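Local coordinates for glycosyl hydrolase family 10 (Bacteroides intestinalis DSM 17393, PDB 4QPW), which binds xylo-oligosaccharide through this beta-sandwich carbohydrate-binding module, one part of a multidomain enzyme that probably hydrolyses xylan, at residues E23-K26 with E27-I31. Sequence-based numbering, arbitrary orientation.
Sequences EEVK and ETTTI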
# COMPACT_ATOMS: atom_id res chain seq x y z
N GLU A 23 1.71 -12.90 -14.45
CA GLU A 23 2.64 -13.27 -15.53
C GLU A 23 2.61 -12.38 -16.75
O GLU A 23 3.65 -12.24 -17.39
CB GLU A 23 2.43 -14.74 -15.96
CG GLU A 23 2.88 -15.67 -14.83
CD GLU A 23 2.79 -17.14 -15.20
OE1 GLU A 23 1.71 -17.71 -14.93
OE2 GLU A 23 3.77 -17.65 -15.80
N GLU A 24 1.49 -11.75 -16.98
CA GLU A 24 1.36 -10.83 -18.08
C GLU A 24 2.45 -9.81 -18.12
O GLU A 24 2.86 -9.32 -19.18
CB GLU A 24 -0.01 -10.13 -18.05
CG GLU A 24 -0.35 -9.28 -19.24
CD GLU A 24 -1.54 -8.42 -19.05
OE1 GLU A 24 -1.46 -7.39 -18.27
OE2 GLU A 24 -2.71 -8.79 -19.34
N VAL A 25 2.89 -9.28 -16.92
CA VAL A 25 3.75 -8.15 -16.78
C VAL A 25 4.96 -8.47 -15.95
O VAL A 25 5.64 -7.58 -15.40
CB VAL A 25 3.05 -6.85 -16.30
CG1 VAL A 25 2.10 -6.31 -17.36
CG2 VAL A 25 2.35 -7.10 -14.99
N LYS A 26 5.33 -9.74 -15.86
CA LYS A 26 6.45 -10.14 -15.05
C LYS A 26 7.74 -9.56 -15.44
O LYS A 26 8.59 -9.27 -14.57
CB LYS A 26 6.60 -11.72 -15.10
CG LYS A 26 7.86 -12.33 -14.51
CD LYS A 26 8.00 -13.84 -14.89
CE LYS A 26 9.32 -14.35 -14.30
NZ LYS A 26 9.30 -15.85 -14.36
N GLU A 27 8.03 -9.39 -16.73
CA GLU A 27 9.29 -8.89 -17.16
C GLU A 27 9.55 -7.43 -16.92
O GLU A 27 10.70 -7.04 -16.88
CB GLU A 27 9.54 -9.24 -18.62
CG GLU A 27 9.57 -10.71 -18.99
CD GLU A 27 10.58 -11.48 -18.19
OE1 GLU A 27 11.76 -10.92 -18.19
OE2 GLU A 27 10.25 -12.54 -17.59
N THR A 28 8.49 -6.66 -16.85
CA THR A 28 8.55 -5.23 -16.88
C THR A 28 8.17 -4.57 -15.50
O THR A 28 8.02 -3.36 -15.45
CB THR A 28 7.70 -4.69 -18.02
OG1 THR A 28 6.45 -5.29 -17.98
CG2 THR A 28 8.36 -4.99 -19.39
N THR A 29 8.06 -5.40 -14.48
CA THR A 29 7.59 -4.96 -13.12
C THR A 29 8.59 -5.42 -12.12
O THR A 29 9.06 -6.57 -12.13
CB THR A 29 6.26 -5.57 -12.86
OG1 THR A 29 5.31 -5.27 -13.90
CG2 THR A 29 5.70 -5.09 -11.50
N THR A 30 8.88 -4.55 -11.12
CA THR A 30 9.65 -4.92 -9.96
C THR A 30 9.01 -4.37 -8.70
O THR A 30 8.47 -3.26 -8.69
CB THR A 30 11.10 -4.49 -10.00
OG1 THR A 30 11.22 -3.20 -10.14
CG2 THR A 30 11.77 -5.00 -11.24
N ILE A 31 9.01 -5.15 -7.64
CA ILE A 31 8.56 -4.75 -6.28
C ILE A 31 9.64 -5.06 -5.27
O ILE A 31 10.10 -6.23 -5.18
CB ILE A 31 7.27 -5.49 -5.89
CG1 ILE A 31 6.14 -5.24 -6.86
CG2 ILE A 31 6.87 -5.16 -4.46
CD1 ILE A 31 4.93 -6.09 -6.62
O HOH W 1 7.95 -9.24 -11.64
O HOH W 2 11.05 -8.10 -13.61
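Val-25 O is held by two donors from the residues that follow it in the chain. The firmer bond comes from the hydroxyl of Thr-29, whose OG1 donates to Val-25 O over 2.8 Å, meeting the carbonyl at a C=O...OG1 angle of 140° and tilted 27° from its plane. With OG1 of Thr-29 opposite its own carbonyl carbon (chi1 -56°), the hydroxyl swings back over the turn. The second bond, from Thr-28 N to Val-25 O at 3.3 Å, is weak and closes the turn 25-28. A valine in place of Thr-29 removes OG1 and would probably leave Val-25 O with only the weaker of these two bonds.

Water 1 spans the mouth of the turn, donating to both Lys-26 O and Thr-29 O, oxygens 3.7 Å apart whose mutual repulsion it probably eases. Water 2 sits 2.9 Å from each of Lys-26 O and Thr-29 O, with more acceptors around it than protons to give.

The CG2 methyl of Val-25 makes van der Waals contact with Thr-29 OG1 at 3.6 Å, and both side chains also rest on Ile-54 of strand 54-57.

On the outer side, the extended chain of Lys-26 runs alongside the bent one of Glu-27, with CD of Lys-26 3.7 Å from OE2 of Glu-27; Lys-26 NZ stays 4.7 Å from Glu-27 OE2, too far for a salt bridge, and any attraction is probably weak.

The side chain of Val-25 lies about 13 Å from a xylose unit of the bound oligosaccharide. Residues 25-28 form a type I beta turn, reinforced by the i+4 to i hydroxyl bond, leading from a short 3-10 segment into strand 29-31, which pairs antiparallel with strand 39-44 at the edge of the beta-sandwich.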